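Local coordinates for AA9 family lytic polysaccharide monooxygenase D (Myceliophthora thermophila, PDB 5UFV), which oxidatively cleaves cellulose chains at a copper centre, giving C1-oxidised products with the help of a reducing agent and dioxygen or hydrogen peroxide, at residues Q77-C87 and N150-H161; G96-I104 and P185-I193. One frame throughout, in Å; residues are numbered along the deposited sequence.

Contact 1: Q77-C87 and N150-H161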
# COMPACT_ATOMS: atom_id res chain seq x y z
N GLN A 77 2.74 -7.23 -13.12
CA GLN A 77 3.67 -6.12 -13.22
C GLN A 77 3.25 -4.90 -12.40
O GLN A 77 2.17 -4.37 -12.56
CB GLN A 77 3.80 -5.67 -14.67
CG GLN A 77 4.34 -6.73 -15.60
CD GLN A 77 3.26 -7.60 -16.20
OE1 GLN A 77 2.13 -7.17 -16.42
NE2 GLN A 77 3.60 -8.85 -16.47
N GLY A 78 4.14 -4.47 -11.53
CA GLY A 78 4.07 -3.19 -10.90
C GLY A 78 4.51 -3.30 -9.44
O GLY A 78 4.66 -4.39 -8.90
N PRO A 79 4.72 -2.15 -8.79
CA PRO A 79 5.17 -2.14 -7.41
C PRO A 79 4.11 -2.39 -6.32
O PRO A 79 2.90 -2.28 -6.54
CB PRO A 79 5.76 -0.74 -7.26
CG PRO A 79 4.97 0.09 -8.18
CD PRO A 79 4.74 -0.79 -9.37
N ILE A 80 4.62 -2.72 -5.14
CA ILE A 80 3.86 -2.85 -3.93
C ILE A 80 4.35 -1.73 -3.04
O ILE A 80 5.55 -1.56 -2.89
CB ILE A 80 4.21 -4.17 -3.22
CG1 ILE A 80 3.89 -5.35 -4.12
CG2 ILE A 80 3.48 -4.29 -1.91
CD1 ILE A 80 4.30 -6.68 -3.54
N LEU A 81 3.42 -0.98 -2.45
CA LEU A 81 3.78 0.00 -1.45
C LEU A 81 2.94 -0.16 -0.18
O LEU A 81 1.73 -0.39 -0.26
CB LEU A 81 3.57 1.40 -1.99
CG LEU A 81 4.57 1.83 -3.07
CD1 LEU A 81 4.18 1.32 -4.44
CD2 LEU A 81 4.67 3.36 -3.10
N VAL A 82 3.58 -0.03 0.98
CA VAL A 82 2.89 -0.05 2.23
C VAL A 82 3.28 1.16 3.01
O VAL A 82 4.46 1.40 3.21
CB VAL A 82 3.27 -1.27 3.06
CG1 VAL A 82 2.38 -1.34 4.29
CG2 VAL A 82 3.18 -2.55 2.21
N TRP A 83 2.29 1.93 3.45
CA TRP A 83 2.52 3.19 4.09
C TRP A 83 1.82 3.24 5.42
O TRP A 83 0.91 2.48 5.68
CB TRP A 83 1.89 4.33 3.31
CG TRP A 83 2.18 4.45 1.84
CD1 TRP A 83 1.77 3.61 0.84
CD2 TRP A 83 2.87 5.53 1.20
NE1 TRP A 83 2.21 4.09 -0.38
CE2 TRP A 83 2.88 5.26 -0.18
CE3 TRP A 83 3.49 6.69 1.67
CZ2 TRP A 83 3.46 6.12 -1.10
CZ3 TRP A 83 4.07 7.54 0.75
CH2 TRP A 83 4.05 7.26 -0.61
N MET A 84 2.21 4.21 6.21
CA MET A 84 1.59 4.48 7.48
C MET A 84 1.41 5.97 7.64
O MET A 84 1.99 6.77 6.92
CB MET A 84 2.43 3.91 8.64
CG MET A 84 2.33 2.41 8.76
SD MET A 84 3.15 1.67 10.19
CE MET A 84 1.95 1.93 11.50
N TYR A 85 0.61 6.34 8.63
CA TYR A 85 0.21 7.72 8.80
C TYR A 85 -0.18 7.88 10.25
O TYR A 85 -1.04 7.15 10.75
CB TYR A 85 -0.98 8.04 7.88
CG TYR A 85 -1.53 9.43 8.03
CD1 TYR A 85 -2.30 9.78 9.13
CD2 TYR A 85 -1.31 10.37 7.05
CE1 TYR A 85 -2.81 11.06 9.27
CE2 TYR A 85 -1.83 11.64 7.17
CZ TYR A 85 -2.58 11.99 8.29
OH TYR A 85 -3.08 13.27 8.38
N LYS A 86 0.45 8.84 10.90
CA LYS A 86 0.21 9.12 12.30
C LYS A 86 -1.02 10.00 12.48
O LYS A 86 -0.97 11.19 12.20
CB LYS A 86 1.44 9.80 12.89
CG LYS A 86 1.29 10.22 14.35
CD LYS A 86 1.61 9.09 15.29
CE LYS A 86 1.12 9.36 16.71
NZ LYS A 86 1.85 10.48 17.34
N CYS A 87 -2.10 9.43 12.99
CA CYS A 87 -3.28 10.21 13.30
C CYS A 87 -2.98 11.22 14.42
O CYS A 87 -2.43 10.85 15.45
CB CYS A 87 -4.47 9.30 13.69
SG CYS A 87 -5.15 8.30 12.34
N ASN A 150 -2.31 6.26 17.42
CA ASN A 150 -3.22 5.74 16.42
C ASN A 150 -2.67 5.97 15.05
O ASN A 150 -2.37 7.12 14.70
CB ASN A 150 -4.58 6.41 16.55
CG ASN A 150 -5.19 6.21 17.91
OD1 ASN A 150 -4.83 5.28 18.65
ND2 ASN A 150 -6.08 7.10 18.27
N TYR A 151 -2.54 4.90 14.26
CA TYR A 151 -2.02 5.00 12.91
C TYR A 151 -2.93 4.33 11.90
O TYR A 151 -3.55 3.32 12.19
CB TYR A 151 -0.65 4.33 12.77
CG TYR A 151 0.54 5.01 13.40
CD1 TYR A 151 0.85 4.78 14.73
CD2 TYR A 151 1.39 5.79 12.65
CE1 TYR A 151 1.96 5.36 15.32
CE2 TYR A 151 2.52 6.39 13.23
CZ TYR A 151 2.81 6.17 14.57
OH TYR A 151 3.92 6.74 15.18
N LEU A 152 -2.93 4.86 10.68
CA LEU A 152 -3.49 4.14 9.55
C LEU A 152 -2.35 3.44 8.86
O LEU A 152 -1.22 3.91 8.89
CB LEU A 152 -4.14 5.09 8.56
CG LEU A 152 -5.08 6.14 9.14
CD1 LEU A 152 -5.62 6.99 8.00
CD2 LEU A 152 -6.21 5.49 9.90
N VAL A 153 -2.64 2.31 8.26
CA VAL A 153 -1.67 1.63 7.43
C VAL A 153 -2.33 1.47 6.08
O VAL A 153 -3.49 1.16 6.04
CB VAL A 153 -1.31 0.26 7.98
CG1 VAL A 153 -2.56 -0.59 8.22
CG2 VAL A 153 -0.35 -0.45 7.03
N ARG A 154 -1.60 1.69 4.99
CA ARG A 154 -2.20 1.71 3.64
C ARG A 154 -1.42 0.79 2.70
O ARG A 154 -0.20 0.95 2.54
CB ARG A 154 -2.19 3.15 3.09
CG ARG A 154 -2.52 3.32 1.63
CD ARG A 154 -2.54 4.80 1.31
NE ARG A 154 -2.86 5.03 -0.10
CZ ARG A 154 -2.00 4.83 -1.10
NH1 ARG A 154 -0.73 4.43 -0.86
NH2 ARG A 154 -2.41 5.03 -2.36
N HIS A 155 -2.13 -0.16 2.08
CA HIS A 155 -1.50 -1.05 1.11
C HIS A 155 -1.91 -0.60 -0.24
O HIS A 155 -3.06 -0.29 -0.44
CB HIS A 155 -1.92 -2.50 1.32
CG HIS A 155 -1.36 -3.09 2.58
ND1 HIS A 155 -1.88 -2.82 3.82
CD2 HIS A 155 -0.27 -3.87 2.79
CE1 HIS A 155 -1.16 -3.43 4.74
NE2 HIS A 155 -0.18 -4.07 4.14
N GLU A 156 -0.96 -0.59 -1.16
CA GLU A 156 -1.19 -0.07 -2.47
C GLU A 156 -0.41 -0.91 -3.43
O GLU A 156 0.80 -1.11 -3.25
CB GLU A 156 -0.74 1.39 -2.56
CG GLU A 156 -0.80 2.04 -3.94
CD GLU A 156 -0.23 3.48 -3.95
OE1 GLU A 156 0.67 3.80 -3.13
OE2 GLU A 156 -0.69 4.32 -4.78
N LEU A 157 -1.13 -1.41 -4.44
CA LEU A 157 -0.57 -2.10 -5.57
C LEU A 157 -0.85 -1.25 -6.76
O LEU A 157 -1.97 -0.77 -6.91
CB LEU A 157 -1.26 -3.44 -5.81
CG LEU A 157 -1.24 -4.44 -4.66
CD1 LEU A 157 -1.81 -5.76 -5.14
CD2 LEU A 157 0.15 -4.62 -4.07
N ILE A 158 0.17 -1.04 -7.59
CA ILE A 158 0.04 -0.26 -8.81
C ILE A 158 0.33 -1.19 -9.98
O ILE A 158 1.48 -1.57 -10.20
CB ILE A 158 1.03 0.89 -8.84
CG1 ILE A 158 0.92 1.72 -7.57
CG2 ILE A 158 0.76 1.77 -10.03
CD1 ILE A 158 1.94 2.85 -7.54
N ALA A 159 -0.72 -1.58 -10.70
CA ALA A 159 -0.54 -2.44 -11.85
C ALA A 159 -0.11 -1.59 -13.05
O ALA A 159 -0.63 -0.49 -13.29
CB ALA A 159 -1.82 -3.21 -12.16
N LEU A 160 0.85 -2.11 -13.81
CA LEU A 160 1.43 -1.39 -14.93
C LEU A 160 1.40 -2.20 -16.25
O LEU A 160 2.16 -1.89 -17.15
CB LEU A 160 2.88 -1.02 -14.56
CG LEU A 160 3.07 -0.13 -13.32
CD1 LEU A 160 4.53 0.07 -12.99
CD2 LEU A 160 2.44 1.22 -13.51
N HIS A 161 0.54 -3.22 -16.34
CA HIS A 161 0.45 -4.03 -17.57
C HIS A 161 0.11 -3.17 -18.78
O HIS A 161 0.67 -3.43 -19.85
CB HIS A 161 -0.57 -5.17 -17.45
CG HIS A 161 -0.62 -6.10 -18.64
ND1 HIS A 161 -1.63 -6.05 -19.58
CD2 HIS A 161 0.19 -7.11 -19.02
CE1 HIS A 161 -1.43 -6.98 -20.49
NE2 HIS A 161 -0.34 -7.64 -20.18
O HOH W 1 -2.15 9.20 17.48

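Contact 2: G96-I104 and P185-I193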
# COMPACT_ATOMS: atom_id res chain seq x y z
N GLY A 96 -6.56 11.36 6.97
CA GLY A 96 -5.35 10.97 6.26
C GLY A 96 -4.80 12.09 5.41
O GLY A 96 -4.05 11.85 4.45
N SER A 97 -5.16 13.32 5.76
CA SER A 97 -4.83 14.46 4.90
C SER A 97 -3.51 15.07 5.30
O SER A 97 -3.02 14.84 6.41
CB SER A 97 -5.89 15.54 4.97
OG SER A 97 -5.95 16.04 6.30
N GLY A 98 -2.95 15.84 4.39
CA GLY A 98 -1.64 16.45 4.61
C GLY A 98 -0.49 15.49 4.33
O GLY A 98 -0.70 14.38 3.83
N ALA A 99 0.72 15.91 4.67
CA ALA A 99 1.91 15.15 4.35
C ALA A 99 2.30 14.39 5.58
O ALA A 99 3.29 14.69 6.23
CB ALA A 99 3.02 16.08 3.92
N GLY A 100 1.48 13.40 5.91
CA GLY A 100 1.75 12.52 7.02
C GLY A 100 2.12 11.12 6.57
O GLY A 100 2.59 10.32 7.38
N TRP A 101 1.92 10.80 5.30
CA TRP A 101 2.17 9.41 4.86
C TRP A 101 3.65 9.09 4.64
O TRP A 101 4.35 9.78 3.88
CB TRP A 101 1.44 9.11 3.58
CG TRP A 101 -0.02 9.16 3.75
CD1 TRP A 101 -0.80 10.23 3.53
CD2 TRP A 101 -0.88 8.10 4.20
NE1 TRP A 101 -2.09 9.92 3.79
CE2 TRP A 101 -2.17 8.61 4.22
CE3 TRP A 101 -0.68 6.78 4.60
CZ2 TRP A 101 -3.28 7.84 4.61
CZ3 TRP A 101 -1.78 6.01 4.97
CH2 TRP A 101 -3.06 6.54 4.96
N PHE A 102 4.11 8.03 5.27
CA PHE A 102 5.45 7.56 5.03
C PHE A 102 5.44 6.07 4.71
O PHE A 102 4.64 5.32 5.24
CB PHE A 102 6.32 7.89 6.26
CG PHE A 102 5.84 7.27 7.54
CD1 PHE A 102 4.92 7.92 8.34
CD2 PHE A 102 6.30 6.01 7.94
CE1 PHE A 102 4.48 7.35 9.52
CE2 PHE A 102 5.86 5.43 9.12
CZ PHE A 102 4.94 6.11 9.91
N LYS A 103 6.35 5.66 3.83
CA LYS A 103 6.52 4.25 3.45
C LYS A 103 7.25 3.47 4.53
O LYS A 103 8.27 3.92 5.05
CB LYS A 103 7.32 4.13 2.15
CG LYS A 103 6.47 4.41 0.92
CD LYS A 103 7.25 4.99 -0.25
CE LYS A 103 8.13 3.97 -0.96
NZ LYS A 103 8.79 4.51 -2.17
N ILE A 104 6.73 2.28 4.82
CA ILE A 104 7.43 1.32 5.64
C ILE A 104 7.91 0.10 4.85
O ILE A 104 8.79 -0.60 5.31
CB ILE A 104 6.56 0.86 6.82
CG1 ILE A 104 5.37 0.06 6.37
CG2 ILE A 104 6.07 2.07 7.62
CD1 ILE A 104 4.57 -0.47 7.53
N PRO A 185 9.26 9.85 11.53
CA PRO A 185 9.97 10.17 10.30
C PRO A 185 10.04 11.67 10.05
O PRO A 185 9.08 12.39 10.28
CB PRO A 185 9.15 9.45 9.21
CG PRO A 185 7.87 9.04 9.85
CD PRO A 185 8.13 8.93 11.31
N ALA A 186 11.18 12.12 9.56
CA ALA A 186 11.38 13.50 9.15
C ALA A 186 10.48 13.84 7.98
O ALA A 186 9.95 12.95 7.32
CB ALA A 186 12.84 13.74 8.79
N ALA A 187 10.33 15.14 7.72
CA ALA A 187 9.46 15.63 6.65
C ALA A 187 9.85 15.07 5.27
O ALA A 187 8.99 14.92 4.41
CB ALA A 187 9.45 17.16 6.64
N SER A 188 11.13 14.75 5.08
CA SER A 188 11.61 14.19 3.80
C SER A 188 11.17 12.75 3.54
O SER A 188 11.36 12.21 2.44
CB SER A 188 13.13 14.25 3.75
OG SER A 188 13.65 13.56 4.86
N TYR A 189 10.63 12.10 4.57
CA TYR A 189 10.11 10.72 4.47
C TYR A 189 8.60 10.72 4.25
O TYR A 189 8.01 9.69 3.92
CB TYR A 189 10.45 9.90 5.74
CG TYR A 189 11.88 9.43 5.85
CD1 TYR A 189 12.35 8.41 5.04
CD2 TYR A 189 12.75 9.97 6.79
CE1 TYR A 189 13.66 7.95 5.14
CE2 TYR A 189 14.07 9.52 6.90
CZ TYR A 189 14.51 8.50 6.06
OH TYR A 189 15.79 8.03 6.14
N LYS A 190 7.98 11.88 4.42
CA LYS A 190 6.52 11.99 4.38
C LYS A 190 6.03 12.60 3.08
O LYS A 190 6.74 13.41 2.47
CB LYS A 190 6.03 12.85 5.54
CG LYS A 190 6.14 12.20 6.91
CD LYS A 190 6.10 13.29 7.97
CE LYS A 190 5.57 12.77 9.30
NZ LYS A 190 5.83 13.79 10.35
N ALA A 191 4.82 12.19 2.67
CA ALA A 191 4.10 12.72 1.50
C ALA A 191 2.59 12.79 1.75
O ALA A 191 2.06 12.16 2.66
CB ALA A 191 4.33 11.82 0.31
N ALA A 192 1.93 13.59 0.94
CA ALA A 192 0.49 13.58 0.85
C ALA A 192 0.05 12.51 -0.13
O ALA A 192 0.80 12.12 -1.03
CB ALA A 192 0.00 14.95 0.38
N ILE A 193 -1.17 12.02 0.05
CA ILE A 193 -1.78 11.09 -0.90
C ILE A 193 -3.25 11.49 -1.09
O ILE A 193 -4.00 11.53 -0.11
CB ILE A 193 -1.76 9.65 -0.41
CG1 ILE A 193 -0.37 9.24 0.04
CG2 ILE A 193 -2.20 8.71 -1.51
CD1 ILE A 193 -0.37 7.89 0.75
O HOH W 2 -2.64 13.08 2.53
O HOH W 3 8.75 7.53 3.18

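Contact 1: Q77-C87 and N150-H161
Strands 80-86 and 150-159 pair antiparallel, their axes 4.5 Å apart at closest approach, and register runs unbroken from Ile80 opposite Leu157 to Lys86 opposite Tyr151. Backbone bonds join the hydrogen-bonded pairs Leu81-Glu156, Trp83-Arg154 and Tyr85-Leu152, although the bond from Tyr85 N to Leu152 O is weak. Beyond the strand, Leu160 N still reaches Gln77 O, and the CA of Gly78 comes within 3.1 Å of Ile158 O, a CA-H...O contact made close by the bare backbone of glycine. On the face carrying Trp83, Arg154 and Glu156 a buried polar cluster forms. The arginine, fully extended from CG to NE, grips the carboxylate end-on: NH1 to Glu156 OE1 (2.7 Å) and NH2 to Glu156 OE2 (3.1 Å), both approaching from above the carboxylate plane. Glu156 OE1 is also met nearly along its C-O axis by Trp83 NE1 at 3.2 Å, while Glu156 OE2 has a further partner in Tyr196. The arginine charge probably favours the anionic carboxylate, and bonds to both its oxygens limit its rotation. These strands form the middle of one sheet of the immunoglobulin-like beta-sandwich of AA9 monooxygenases, and their opposite face, bearing Val82 and His155, looks onto strand 65-70 of the other sheet. There Val82 CG1 lies over one face of the imidazole of His155, a CH-pi contact 4.0 Å from the ring centroid. Met84 CE reaches the CB of Tyr151, and the bend at chi2 (85°) turns the Lys86 chain so that CD sits over one face of that tyrosine ring. Toward the copper, Gln77, its NE2 hydrogen-bonded to Glu121, brings OE1 close to the ring edge of His161, 3.2 Å from CD2; His161 probably helps bind dioxygen, as in related enzymes.

Contact 2: G96-I104 and P185-I193
A short, weakly bonded strand, 190-191, lies at the edge of the six-stranded sheet of the AA9 beta-sandwich, pairing antiparallel with strand 101-107 at Trp101. Trp101 and Ala191 form the hydrogen-bonded pair: Ala191 N gives to Trp101 O at 2.7 Å, and Trp101 N gives to Ala191 O at 3.0 Å, bent to 138°. Side chains then close over the ends of this brief pairing. The CD1 of Ile193 comes down on one face of the Trp101 indole, 3.5 Å from the centroid of its five-membered ring, and the two side chains meet at about a right angle. Rotation of the indole is limited further by its NE1, which donates to Gly96 O in the same segment (2.8 Å). At the other end, Pro185 CG lies over one face of the Phe102 ring, 3.6 Å from the centroid in a second CH-pi contact; chi1 of 59° sets that ring between the backbone N and the carbonyl carbon. A water accepts from Ile193 N and lies 2.7 Å from both Gly96 O and Gly98 O, though it cannot be assumed to serve both. Inward, Trp101 packs on Trp83 of strand 80-86 and on Leu152 and Arg154 of strand 149-159, whereas Ile193 also touches Leu46 of helix 45-48.

Overall arrangement
Contact 1 and contact 2 show how one sheet is assembled from partners distant in sequence. Their centres lie 12 Å apart in the same six-stranded sheet, contact 1 in its middle and contact 2 at the edge formed by strand 190-191. Strands 80-86 and 101-107 follow each other along the chain and are neighbours, joined by Met84 N to Phe102 O at 2.8 Å. The four segments alternate in sequence, 77-87, 96-104, 150-161, 185-193, so the two contacts interlock. The Gln77/His161 end of contact 1 approaches the copper site, the side chain of Ala159 lying about 6 Å from the metal, whereas contact 2 lies away from the catalytic centre.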